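Long-range contacts in glutamate--cysteine ligase GshA (Methylobacillus flagellatus KT, PDB 3K1T), which probably acts as a ligase joining glutamate to cysteine, the first step of glutathione synthesis: residues Gly202-Arg207 against Ala286-Met291; Leu16-Arg21 against Pro224-Asp229; Ala340-Val345 against Gly356-His361; Cys172-Asn177 against Leu191-Ile196. One frame throughout, in Å; residues are numbered along the deposited sequence.

Contact 1 (Gly202-Arg207 against Ala286-Met291); sequences GWATRR and AGTYGM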
loop_
_atom_site.group_PDB
_atom_site.type_symbol
_atom_site.label_atom_id
_atom_site.label_comp_id
_atom_site.label_asym_id
_atom_site.label_seq_id
_atom_site.Cartn_x
_atom_site.Cartn_y
_atom_site.Cartn_z
ATOM N N GLY A 202 31.964 11.981 1.848
ATOM C CA GLY A 202 32.556 11.183 0.771
ATOM C C GLY A 202 31.500 10.946 -0.308
ATOM O O GLY A 202 31.828 10.735 -1.470
ATOM N N TRP A 203 30.229 10.970 0.117
ATOM C CA TRP A 203 29.088 10.769 -0.782
ATOM C C TRP A 203 29.256 11.525 -2.088
ATOM O O TRP A 203 29.146 10.948 -3.170
ATOM C CB TRP A 203 27.814 11.245 -0.067
ATOM C CG TRP A 203 26.668 11.571 -0.960
ATOM C CD1 TRP A 203 26.145 12.826 -1.223
ATOM C CD2 TRP A 203 25.917 10.652 -1.724
ATOM N NE1 TRP A 203 25.088 12.713 -2.098
ATOM C CE2 TRP A 203 24.930 11.388 -2.417
ATOM C CE3 TRP A 203 25.962 9.266 -1.877
ATOM C CZ2 TRP A 203 24.015 10.784 -3.250
ATOM C CZ3 TRP A 203 25.058 8.673 -2.699
ATOM C CH2 TRP A 203 24.094 9.415 -3.371
ATOM N N ALA A 204 29.547 12.816 -1.983
ATOM C CA ALA A 204 29.489 13.711 -3.147
ATOM C C ALA A 204 30.668 13.531 -4.120
ATOM O O ALA A 204 30.608 14.020 -5.249
ATOM C CB ALA A 204 29.373 15.199 -2.695
ATOM N N THR A 205 31.720 12.861 -3.668
ATOM C CA THR A 205 32.884 12.600 -4.514
ATOM C C THR A 205 33.053 11.089 -4.728
ATOM O O THR A 205 34.127 10.625 -5.091
ATOM C CB THR A 205 34.188 13.190 -3.885
ATOM O OG1 THR A 205 34.299 12.711 -2.551
ATOM C CG2 THR A 205 34.148 14.702 -3.869
ATOM N N ARG A 206 31.987 10.326 -4.520
ATOM C CA ARG A 206 32.016 8.890 -4.807
ATOM C C ARG A 206 32.255 8.640 -6.321
ATOM O O ARG A 206 32.109 9.545 -7.158
ATOM C CB ARG A 206 30.693 8.253 -4.383
ATOM C CG ARG A 206 29.512 8.576 -5.343
ATOM C CD ARG A 206 28.135 8.171 -4.801
ATOM N NE ARG A 206 27.059 8.528 -5.759
ATOM C CZ ARG A 206 26.588 9.751 -5.955
ATOM N NH1 ARG A 206 27.020 10.781 -5.240
ATOM N NH2 ARG A 206 25.648 9.971 -6.867
ATOM N N ARG A 207 32.589 7.401 -6.672
ATOM C CA ARG A 207 32.830 7.069 -8.073
ATOM C C ARG A 207 31.475 6.798 -8.700
ATOM O O ARG A 207 30.847 5.748 -8.464
ATOM C CB ARG A 207 33.745 5.853 -8.213
ATOM C CG ARG A 207 34.119 5.581 -9.677
ATOM C CD ARG A 207 35.174 4.532 -9.820
ATOM N NE ARG A 207 34.757 3.267 -9.224
ATOM C CZ ARG A 207 35.503 2.159 -9.217
ATOM N NH1 ARG A 207 36.704 2.161 -9.782
ATOM N NH2 ARG A 207 35.056 1.043 -8.636
ATOM N N ALA A 286 32.767 16.246 -11.924
ATOM C CA ALA A 286 33.665 17.060 -11.111
ATOM C C ALA A 286 33.239 17.055 -9.632
ATOM O O ALA A 286 33.519 17.990 -8.887
ATOM C CB ALA A 286 33.786 18.484 -11.672
ATOM N N GLY A 287 32.602 15.983 -9.184
ATOM C CA GLY A 287 32.343 15.823 -7.754
ATOM C C GLY A 287 31.446 16.925 -7.221
ATOM O O GLY A 287 30.392 17.204 -7.787
ATOM N N THR A 288 31.876 17.576 -6.134
ATOM C CA THR A 288 31.104 18.666 -5.526
ATOM C C THR A 288 30.931 19.849 -6.464
ATOM O O THR A 288 30.020 20.652 -6.277
ATOM C CB THR A 288 31.771 19.187 -4.211
ATOM O OG1 THR A 288 33.116 19.673 -4.478
ATOM C CG2 THR A 288 31.810 18.077 -3.163
ATOM N N TYR A 289 31.819 19.986 -7.454
ATOM C CA TYR A 289 31.806 21.140 -8.359
ATOM C C TYR A 289 30.707 21.037 -9.436
ATOM O O TYR A 289 30.371 22.046 -10.053
ATOM C CB TYR A 289 33.181 21.302 -9.046
ATOM C CG TYR A 289 34.270 21.706 -8.054
ATOM C CD1 TYR A 289 34.526 23.051 -7.787
ATOM C CD2 TYR A 289 35.018 20.751 -7.393
ATOM C CE1 TYR A 289 35.541 23.438 -6.875
ATOM C CE2 TYR A 289 36.012 21.112 -6.435
ATOM C CZ TYR A 289 36.260 22.456 -6.178
ATOM O OH TYR A 289 37.269 22.832 -5.289
ATOM N N GLY A 290 30.177 19.826 -9.634
ATOM C CA GLY A 290 29.096 19.564 -10.567
ATOM C C GLY A 290 29.497 18.596 -11.680
ATOM O O GLY A 290 30.509 17.879 -11.593
HETATM N N MSE A 291 28.680 18.591 -12.739
HETATM C CA MSE A 291 28.857 17.674 -13.858
HETATM C C MSE A 291 28.594 18.434 -15.167
HETATM O O MSE A 291 27.703 19.281 -15.212
HETATM C CB MSE A 291 27.917 16.479 -13.690
HETATM C CG MSE A 291 27.915 15.497 -14.854
HETATM SE SE MSE A 291 26.891 13.861 -14.466
HETATM C CE MSE A 291 28.353 12.815 -13.673
#
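Beside the meeting of Ala-204 and Thr-205 with Gly-287 and Thr-288, two flat groups of one segment lie on each other: the Arg-206 guanidinium covers a face of the Trp-203 ring, NH1 3.4 Å above its plane, and at its edge that NH1 reaches back to Trp-203 O. Residues 286-291, between strands 280-285 and 291-296, form a glycine-rich hairpin loop reminiscent of the one that covers nucleotide phosphates in ATP-grasp enzymes, though no nucleotide is bound here. Against it packs the loop before helix 210-226. Trp-203 O is gripped from opposite faces of its plane, by the backbone N of Arg-206 and by Arg-206 NH1 (3.0 Å, 163° at the hydrogen); the NH1 bond helps hold the guanidinium over the indole. Trp-203 NE1 itself bonds Asp-179 O. Across the contact no hydrogen bond forms. Thr-205 and Thr-288 run alongside each other in the same direction. In Thr-288, OG1 sits between the backbone N and the carbonyl carbon (chi1 59°), which leaves CG2 beside the N and 3.8 Å from Ala-204 CB. Gly-287, at positive phi, passes close to the turn, its CA making a CA-H...O contact of 3.5 Å with Ala-204 O.

Contact 2 (Leu16-Arg21 against Pro224-Asp229); sequences LTLEKR and PLIDID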
loop_
_atom_site.group_PDB
_atom_site.type_symbol
_atom_site.label_atom_id
_atom_site.label_comp_id
_atom_site.label_asym_id
_atom_site.label_seq_id
_atom_site.Cartn_x
_atom_site.Cartn_y
_atom_site.Cartn_z
ATOM N N LEU A 16 7.737 -5.172 -27.515
ATOM C CA LEU A 16 6.661 -6.164 -27.387
ATOM C C LEU A 16 7.226 -7.522 -26.935
ATOM O O LEU A 16 6.572 -8.234 -26.190
ATOM C CB LEU A 16 5.794 -6.256 -28.684
ATOM C CG LEU A 16 4.571 -5.283 -28.686
ATOM C CD1 LEU A 16 5.011 -3.805 -28.645
ATOM C CD2 LEU A 16 3.662 -5.452 -29.895
ATOM N N THR A 17 8.439 -7.868 -27.358
ATOM C CA THR A 17 9.093 -9.085 -26.887
ATOM C C THR A 17 9.330 -9.009 -25.368
ATOM O O THR A 17 9.070 -9.953 -24.639
ATOM C CB THR A 17 10.433 -9.326 -27.605
ATOM O OG1 THR A 17 10.189 -9.475 -29.010
ATOM C CG2 THR A 17 11.155 -10.594 -27.045
ATOM N N LEU A 18 9.885 -7.904 -24.914
ATOM C CA LEU A 18 10.033 -7.676 -23.464
ATOM C C LEU A 18 8.720 -7.806 -22.721
ATOM O O LEU A 18 8.647 -8.516 -21.694
ATOM C CB LEU A 18 10.658 -6.323 -23.214
ATOM C CG LEU A 18 10.721 -5.843 -21.750
ATOM C CD1 LEU A 18 11.546 -6.764 -20.873
ATOM C CD2 LEU A 18 11.266 -4.404 -21.704
ATOM N N GLU A 19 7.684 -7.108 -23.196
ATOM C CA GLU A 19 6.368 -7.191 -22.565
ATOM C C GLU A 19 5.853 -8.634 -22.495
ATOM O O GLU A 19 5.359 -9.053 -21.445
ATOM C CB GLU A 19 5.358 -6.290 -23.276
ATOM C CG GLU A 19 5.612 -4.818 -23.034
ATOM C CD GLU A 19 4.891 -3.871 -24.008
ATOM O OE1 GLU A 19 4.613 -4.277 -25.153
ATOM O OE2 GLU A 19 4.623 -2.697 -23.602
ATOM N N LYS A 20 5.984 -9.381 -23.592
ATOM C CA LYS A 20 5.583 -10.785 -23.604
ATOM C C LYS A 20 6.358 -11.612 -22.576
ATOM O O LYS A 20 5.759 -12.423 -21.881
ATOM C CB LYS A 20 5.754 -11.417 -24.997
ATOM C CG LYS A 20 4.776 -10.871 -26.006
ATOM C CD LYS A 20 4.799 -11.631 -27.341
ATOM C CE LYS A 20 5.800 -11.092 -28.331
ATOM N NZ LYS A 20 5.464 -11.730 -29.682
ATOM N N ARG A 21 7.674 -11.417 -22.485
ATOM C CA ARG A 21 8.472 -12.152 -21.496
ATOM C C ARG A 21 8.015 -11.827 -20.060
ATOM O O ARG A 21 7.899 -12.739 -19.221
ATOM C CB ARG A 21 9.976 -11.859 -21.670
ATOM C CG ARG A 21 10.585 -12.382 -22.987
ATOM C CD ARG A 21 10.696 -13.915 -23.104
ATOM N NE ARG A 21 11.452 -14.184 -24.327
ATOM C CZ ARG A 21 10.948 -14.126 -25.570
ATOM N NH1 ARG A 21 9.659 -13.858 -25.774
ATOM N NH2 ARG A 21 11.736 -14.316 -26.630
ATOM N N PRO A 224 18.432 -13.319 -17.742
ATOM C CA PRO A 224 18.240 -14.766 -17.908
ATOM C C PRO A 224 17.031 -15.345 -17.177
ATOM O O PRO A 224 16.514 -16.362 -17.626
ATOM C CB PRO A 224 19.540 -15.391 -17.372
ATOM C CG PRO A 224 20.404 -14.265 -16.946
ATOM C CD PRO A 224 19.755 -12.988 -17.160
ATOM N N LEU A 225 16.586 -14.712 -16.092
ATOM C CA LEU A 225 15.355 -15.111 -15.375
ATOM C C LEU A 225 14.169 -15.142 -16.338
ATOM O O LEU A 225 13.343 -16.066 -16.273
ATOM C CB LEU A 225 15.054 -14.153 -14.207
ATOM C CG LEU A 225 13.863 -14.477 -13.282
ATOM C CD1 LEU A 225 14.212 -15.689 -12.369
ATOM C CD2 LEU A 225 13.404 -13.251 -12.463
ATOM N N ILE A 226 14.076 -14.141 -17.217
ATOM C CA ILE A 226 12.925 -14.026 -18.120
ATOM C C ILE A 226 13.314 -14.340 -19.583
ATOM O O ILE A 226 12.475 -14.270 -20.446
ATOM C CB ILE A 226 12.209 -12.643 -18.033
ATOM C CG1 ILE A 226 13.120 -11.502 -18.519
ATOM C CG2 ILE A 226 11.727 -12.358 -16.575
ATOM C CD1 ILE A 226 12.423 -10.174 -18.819
ATOM N N ASP A 227 14.566 -14.706 -19.826
ATOM C CA ASP A 227 15.107 -15.014 -21.156
ATOM C C ASP A 227 14.959 -13.874 -22.174
ATOM O O ASP A 227 14.300 -14.024 -23.216
ATOM C CB ASP A 227 14.497 -16.311 -21.715
ATOM C CG ASP A 227 15.250 -16.823 -22.954
ATOM O OD1 ASP A 227 16.470 -16.593 -23.071
ATOM O OD2 ASP A 227 14.623 -17.495 -23.791
ATOM N N ILE A 228 15.581 -12.736 -21.877
ATOM C CA ILE A 228 15.563 -11.563 -22.758
ATOM C C ILE A 228 17.018 -11.117 -23.017
ATOM O O ILE A 228 17.899 -11.352 -22.176
ATOM C CB ILE A 228 14.711 -10.436 -22.139
ATOM C CG1 ILE A 228 14.334 -9.339 -23.144
ATOM C CG2 ILE A 228 15.476 -9.741 -20.974
ATOM C CD1 ILE A 228 13.133 -9.620 -24.004
ATOM N N ASP A 229 17.273 -10.511 -24.190
ATOM C CA ASP A 229 18.548 -9.852 -24.487
ATOM C C ASP A 229 18.735 -8.716 -23.443
ATOM O O ASP A 229 17.921 -7.819 -23.408
ATOM C CB ASP A 229 18.486 -9.257 -25.921
ATOM C CG ASP A 229 19.765 -8.550 -26.346
ATOM O OD1 ASP A 229 20.684 -8.400 -25.522
ATOM O OD2 ASP A 229 19.868 -8.127 -27.531
HETATM O O HOH W 1 14.178 -13.244 -25.841
#
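Helix 13-23 passes the frayed end of helix 210-226, CA atoms nearing to 5.9 Å between Arg-21 and Ile-226, just where a Schellman motif with Asp-227 at positive phi (57°) turns the chain away. That turn presents the carbonyls of Ile-226 and Asp-227 to the first helix, and Arg-21 meets both. In the conformer described, one of two, its chain bends at chi2 (-69°) to run its methylenes past Ile-226 O, and NE bonds Asp-227 O at 3.1 Å. The bond is bent, 146° at the hydrogen, and comes from above the carbonyl plane, although the oxygen lies close to the guanidinium plane. A water donates to the same Asp-227 O at 2.7 Å and weakly accepts from Arg-21 NH2. The apolar part centres on the tip of Ile-228, whose CD1 sits 3.7 Å from Leu-18 CA and 3.8 Å from Thr-17 CG2, Thr-17 and Ile-228 meeting at a slant. That Thr-17 methyl also lies over one face of the Arg-21 guanidinium, offset toward its rim, while Thr-17 OG1 bonds Gly-13 O in its own helix. Leu-18 CD1 reaches Ile-226 CD1 at 4.1 Å. Beyond the contact, Ile-226 rests on Ile-29 of helix 26-40, Leu-18 packs on Leu-233, and Asp-229 forms a salt bridge with Lys-268 of helix 251-272, so the turn is wedged among three helices.

Contact 3 (Ala340-Val345 against Gly356-His361); sequences AVAEPV and GFYRVH. With SO4 (sulfate ion), chain B.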
loop_
_atom_site.group_PDB
_atom_site.type_symbol
_atom_site.label_atom_id
_atom_site.label_comp_id
_atom_site.label_asym_id
_atom_site.label_seq_id
_atom_site.Cartn_x
_atom_site.Cartn_y
_atom_site.Cartn_z
ATOM N N ALA A 340 4.758 17.187 -29.000
ATOM C CA ALA A 340 5.791 17.286 -27.964
ATOM C C ALA A 340 6.334 15.908 -27.602
ATOM O O ALA A 340 5.558 15.007 -27.291
ATOM C CB ALA A 340 5.201 17.964 -26.687
ATOM N N VAL A 341 7.658 15.783 -27.526
ATOM C CA VAL A 341 8.294 14.572 -27.002
ATOM C C VAL A 341 7.963 14.423 -25.491
ATOM O O VAL A 341 7.893 15.423 -24.742
ATOM C CB VAL A 341 9.783 14.616 -27.214
ATOM C CG1 VAL A 341 10.491 13.448 -26.459
ATOM C CG2 VAL A 341 10.070 14.585 -28.735
ATOM N N ALA A 342 7.707 13.202 -25.063
ATOM C CA ALA A 342 7.397 12.907 -23.669
ATOM C C ALA A 342 8.281 11.766 -23.194
ATOM O O ALA A 342 8.659 10.908 -23.998
ATOM C CB ALA A 342 5.924 12.529 -23.524
ATOM N N GLU A 343 8.608 11.734 -21.888
ATOM C CA GLU A 343 9.340 10.630 -21.313
ATOM C C GLU A 343 8.940 10.433 -19.850
ATOM O O GLU A 343 8.771 11.405 -19.126
ATOM C CB GLU A 343 10.864 10.782 -21.479
ATOM C CG GLU A 343 11.486 12.106 -20.992
ATOM C CD GLU A 343 12.901 12.262 -21.487
ATOM O OE1 GLU A 343 13.766 11.506 -20.971
ATOM O OE2 GLU A 343 13.147 13.098 -22.400
ATOM N N PRO A 344 8.769 9.174 -19.428
ATOM C CA PRO A 344 8.165 8.918 -18.115
ATOM C C PRO A 344 9.142 8.900 -16.941
ATOM O O PRO A 344 10.331 8.551 -17.084
ATOM C CB PRO A 344 7.555 7.504 -18.275
ATOM C CG PRO A 344 8.508 6.862 -19.254
ATOM C CD PRO A 344 8.799 7.955 -20.257
ATOM N N VAL A 345 8.584 9.258 -15.785
ATOM C CA VAL A 345 9.253 9.236 -14.481
ATOM C C VAL A 345 8.394 8.380 -13.536
ATOM O O VAL A 345 7.217 8.697 -13.351
ATOM C CB VAL A 345 9.321 10.659 -13.879
ATOM C CG1 VAL A 345 10.168 10.659 -12.584
ATOM C CG2 VAL A 345 9.843 11.672 -14.893
ATOM N N GLY A 356 3.579 8.268 -10.968
ATOM C CA GLY A 356 4.577 9.034 -11.693
ATOM C C GLY A 356 3.968 10.020 -12.657
ATOM O O GLY A 356 2.770 10.351 -12.550
ATOM N N PHE A 357 4.789 10.510 -13.584
ATOM C CA PHE A 357 4.353 11.493 -14.528
ATOM C C PHE A 357 5.247 11.487 -15.746
ATOM O O PHE A 357 6.350 10.993 -15.687
ATOM C CB PHE A 357 4.284 12.900 -13.880
ATOM C CG PHE A 357 5.595 13.401 -13.351
ATOM C CD1 PHE A 357 5.973 13.140 -12.031
ATOM C CD2 PHE A 357 6.425 14.162 -14.141
ATOM C CE1 PHE A 357 7.158 13.619 -11.525
ATOM C CE2 PHE A 357 7.650 14.656 -13.662
ATOM C CZ PHE A 357 8.028 14.369 -12.341
ATOM N N TYR A 358 4.742 12.011 -16.865
ATOM C CA TYR A 358 5.589 12.289 -18.021
ATOM C C TYR A 358 6.211 13.687 -17.971
ATOM O O TYR A 358 5.542 14.650 -17.595
ATOM C CB TYR A 358 4.768 12.216 -19.295
ATOM C CG TYR A 358 4.452 10.817 -19.792
ATOM C CD1 TYR A 358 5.380 10.122 -20.531
ATOM C CD2 TYR A 358 3.205 10.221 -19.553
ATOM C CE1 TYR A 358 5.086 8.867 -21.058
ATOM C CE2 TYR A 358 2.903 8.940 -20.093
ATOM C CZ TYR A 358 3.854 8.289 -20.837
ATOM O OH TYR A 358 3.581 7.034 -21.388
ATOM N N ARG A 359 7.453 13.784 -18.414
ATOM C CA ARG A 359 8.072 15.071 -18.734
ATOM C C ARG A 359 7.781 15.330 -20.214
ATOM O O ARG A 359 8.302 14.620 -21.073
ATOM C CB ARG A 359 9.580 15.036 -18.533
ATOM C CG ARG A 359 10.058 14.621 -17.118
ATOM C CD ARG A 359 11.576 14.625 -17.036
ATOM N NE ARG A 359 12.057 13.859 -15.877
ATOM C CZ ARG A 359 11.988 14.265 -14.606
ATOM N NH1 ARG A 359 11.532 15.472 -14.318
ATOM N NH2 ARG A 359 12.396 13.464 -13.615
ATOM N N VAL A 360 6.972 16.349 -20.476
ATOM C CA VAL A 360 6.559 16.709 -21.816
ATOM C C VAL A 360 7.425 17.895 -22.209
ATOM O O VAL A 360 7.322 18.990 -21.630
ATOM C CB VAL A 360 5.032 17.016 -21.892
ATOM C CG1 VAL A 360 4.585 17.438 -23.355
ATOM C CG2 VAL A 360 4.171 15.840 -21.390
ATOM N N HIS A 361 8.322 17.659 -23.148
ATOM C CA HIS A 361 9.303 18.671 -23.576
ATOM C C HIS A 361 8.633 19.967 -24.029
ATOM O O HIS A 361 7.666 19.947 -24.799
ATOM C CB HIS A 361 10.177 18.167 -24.745
ATOM C CG HIS A 361 11.110 17.052 -24.397
ATOM N ND1 HIS A 361 12.313 16.874 -25.046
ATOM C CD2 HIS A 361 10.989 16.012 -23.540
ATOM C CE1 HIS A 361 12.886 15.773 -24.608
ATOM N NE2 HIS A 361 12.128 15.258 -23.658
HETATM S S SO4 B . 12.444 14.048 -10.000
HETATM O O1 SO4 B . 11.627 14.603 -11.054
HETATM O O2 SO4 B . 11.546 13.054 -9.500
HETATM O O3 SO4 B . 13.646 13.426 -10.507
HETATM O O4 SO4 B . 12.760 15.072 -8.980
HETATM O O HOH W 2 11.765 11.338 -17.329
#
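His-361 lies with its edge toward Glu-343 and one face against Val-341. NE2 donates to Glu-343 OE2 at 2.7 Å, nearly straight (164°), meeting the anti lone pair, with carboxylate and ring only 19° from coplanar. Val-341 CG1 covers the imidazole face 3.8 Å from its centroid, and Glu-368 takes up ND1, which together fix the ring's rotation. Glu-343 CG stands between its backbone N and carbonyl carbon (chi1 53°), sending the extended chain across to the edge of the His-361 ring; OE2 also meets Arg-51 in a salt bridge. Further along this face, Val-345 CB sits over the Phe-357 ring, 4.2 Å from its centroid. In one of two Val-345 conformers, CG2 lies over one face of the Arg-359 guanidinium, offset toward its rim. The guanidinium offers its edge to a sulfate, NH2 to O1 at 2.9 Å; Asp-49 pairs with NH2 too. On the other face, Pro-344 CD lies 3.9 Å from Tyr-358 CE1. Backbone bonds such as Arg-359 N to Glu-343 O (2.8 Å) join the strands. This is an antiparallel beta hairpin whose Arg-359 face binds a sulfate, probably from the crystallisation liquor, together with Ser-47, Asn-63 and Gly-67; the ion may mark a pocket.

Contact 4 (Cys172-Asn177 against Leu191-Ile196); sequences CAILLN and LEQSLI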
loop_
_atom_site.group_PDB
_atom_site.type_symbol
_atom_site.label_atom_id
_atom_site.label_comp_id
_atom_site.label_asym_id
_atom_site.label_seq_id
_atom_site.Cartn_x
_atom_site.Cartn_y
_atom_site.Cartn_z
ATOM N N CYS A 172 13.305 12.416 15.566
ATOM C CA CYS A 172 13.855 11.123 15.693
ATOM C C CYS A 172 14.853 10.879 14.465
ATOM O O CYS A 172 15.988 10.388 14.580
ATOM C CB CYS A 172 12.567 10.201 15.800
ATOM S SG CYS A 172 10.973 10.869 16.927
ATOM N N ALA A 173 14.394 11.269 13.292
ATOM C CA ALA A 173 15.121 11.067 12.067
ATOM C C ALA A 173 14.995 12.290 11.173
ATOM O O ALA A 173 14.149 13.158 11.399
ATOM C CB ALA A 173 14.575 9.828 11.347
ATOM N N ILE A 174 15.826 12.325 10.142
ATOM C CA ILE A 174 15.928 13.456 9.229
ATOM C C ILE A 174 15.793 12.942 7.803
ATOM O O ILE A 174 16.605 12.129 7.377
ATOM C CB ILE A 174 17.287 14.151 9.387
ATOM C CG1 ILE A 174 17.444 14.662 10.832
ATOM C CG2 ILE A 174 17.469 15.295 8.358
ATOM C CD1 ILE A 174 18.904 14.951 11.195
ATOM N N LEU A 175 14.792 13.419 7.076
ATOM C CA LEU A 175 14.593 13.043 5.687
ATOM C C LEU A 175 15.159 14.098 4.777
ATOM O O LEU A 175 14.775 15.265 4.841
ATOM C CB LEU A 175 13.100 12.824 5.375
ATOM C CG LEU A 175 12.749 12.426 3.941
ATOM C CD1 LEU A 175 13.365 11.052 3.582
ATOM C CD2 LEU A 175 11.193 12.383 3.698
ATOM N N LEU A 176 16.134 13.702 3.969
ATOM C CA LEU A 176 16.684 14.582 2.957
ATOM C C LEU A 176 15.834 14.639 1.694
ATOM O O LEU A 176 15.603 13.614 1.041
ATOM C CB LEU A 176 18.094 14.127 2.573
ATOM C CG LEU A 176 19.111 14.074 3.694
ATOM C CD1 LEU A 176 20.372 13.320 3.202
ATOM C CD2 LEU A 176 19.414 15.516 4.183
ATOM N N ASN A 177 15.394 15.842 1.323
ATOM C CA ASN A 177 14.871 16.108 -0.018
ATOM C C ASN A 177 15.834 17.055 -0.760
ATOM O O ASN A 177 15.437 17.808 -1.640
ATOM C CB ASN A 177 13.453 16.670 0.043
ATOM C CG ASN A 177 12.722 16.568 -1.271
ATOM O OD1 ASN A 177 12.350 17.589 -1.873
ATOM N ND2 ASN A 177 12.521 15.327 -1.740
ATOM N N LEU A 191 25.939 13.377 13.552
ATOM C CA LEU A 191 24.703 13.555 14.301
ATOM C C LEU A 191 24.243 12.248 14.950
ATOM O O LEU A 191 24.529 11.144 14.438
ATOM C CB LEU A 191 23.589 14.095 13.400
ATOM C CG LEU A 191 23.753 15.488 12.764
ATOM C CD1 LEU A 191 22.623 15.741 11.656
ATOM C CD2 LEU A 191 23.725 16.554 13.852
ATOM N N GLU A 192 23.495 12.381 16.050
ATOM C CA GLU A 192 22.811 11.240 16.685
ATOM C C GLU A 192 21.587 10.735 15.890
ATOM O O GLU A 192 21.254 9.556 15.972
ATOM C CB GLU A 192 22.332 11.602 18.090
ATOM C CG GLU A 192 23.427 11.909 19.037
ATOM C CD GLU A 192 22.948 12.368 20.414
ATOM O OE1 GLU A 192 21.710 12.412 20.708
ATOM O OE2 GLU A 192 23.843 12.682 21.214
ATOM N N GLN A 193 20.927 11.623 15.167
ATOM C CA GLN A 193 19.743 11.289 14.376
ATOM C C GLN A 193 20.144 10.656 13.050
ATOM O O GLN A 193 21.117 11.075 12.420
ATOM C CB GLN A 193 18.970 12.563 14.082
ATOM C CG GLN A 193 18.351 13.211 15.289
ATOM C CD GLN A 193 18.440 14.729 15.252
ATOM O OE1 GLN A 193 19.485 15.302 14.858
ATOM N NE2 GLN A 193 17.372 15.394 15.668
ATOM N N SER A 194 19.400 9.657 12.598
ATOM C CA SER A 194 19.682 9.067 11.295
ATOM C C SER A 194 19.257 9.941 10.152
ATOM O O SER A 194 18.172 10.556 10.202
ATOM C CB SER A 194 18.967 7.731 11.165
ATOM O OG SER A 194 19.495 6.862 12.152
ATOM N N LEU A 195 20.116 10.032 9.141
ATOM C CA LEU A 195 19.746 10.649 7.900
ATOM C C LEU A 195 19.091 9.595 6.985
ATOM O O LEU A 195 19.486 8.411 7.012
ATOM C CB LEU A 195 20.956 11.245 7.190
ATOM C CG LEU A 195 21.699 12.411 7.871
ATOM C CD1 LEU A 195 22.944 12.733 7.043
ATOM C CD2 LEU A 195 20.820 13.660 7.998
ATOM N N ILE A 196 18.110 10.043 6.206
ATOM C CA ILE A 196 17.408 9.208 5.238
ATOM C C ILE A 196 17.471 9.893 3.880
ATOM O O ILE A 196 16.939 10.983 3.706
ATOM C CB ILE A 196 15.927 8.988 5.613
ATOM C CG1 ILE A 196 15.799 8.382 7.023
ATOM C CG2 ILE A 196 15.223 8.118 4.505
ATOM C CD1 ILE A 196 14.427 8.534 7.690
#
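Ile-174 overlaps three side chains of the facing segment: its CG2 lies 3.7 Å from Leu-195 CD2, and its CD1 meets Leu-191 CD1 at 3.8 Å and the stem of Gln-193. The setting is a pair of parallel strands, 173-177 and 194-196, in a mixed sheet, joined by a connection without a helix; strand 97-102 flanks 173-177 on its other side. Ile-174 and Leu-195 extend in the same direction, whereas Gln-193 is nearly perpendicular to Ile-174. With CG beside its backbone N (chi1 -67°) and a further bend at chi2, Gln-193 sets its amide against Ile-174 CD1; OE1 takes a bond from Leu-164 N and NE2 gives one to Ser-171 O, so this buried amide is satisfied at both ends. On the opposite face of the sheet Ile-196 divides its branches: CD1 packs on Ala-173 CB at 3.9 Å and CG2 on Leu-175 CD1 at 3.6 Å. Phe-44 touches both Ile-196 and Leu-175 there, and Leu-122 of helix 109-124 packs on Leu-175. Ile-174 N bonds Ser-194 O at 2.9 Å. Ile-196 N returns to Ile-174 O at 2.8 Å. The third backbone bond runs from Leu-176 N to Ile-196 O, 2.8 Å and 162° at the hydrogen.

In the fold
None of the four contacts touches another. Contact 3 lies nearest the middle of the chain, its centre about 13 Å away, and holds the sulfate, which may mark a pocket. Contact 4 comes within about 11 Å of contact 3 by nearest atoms: Asn-177, at the end of strand 173-177, bonds Pro-66 O, next to the Gly-67 N that binds this sulfate. Contact 1, with its possibly ATP-grasp-like loop, is about 7 Å from contact 4 and 15 Å from contact 3 by nearest atoms. Contact 2 approaches contact 3 to about 10 Å by nearest atoms but is remote from the others, centres about 36 Å from contact 1 and 40 Å from contact 4; helix 210-226 links it in sequence to contact 1.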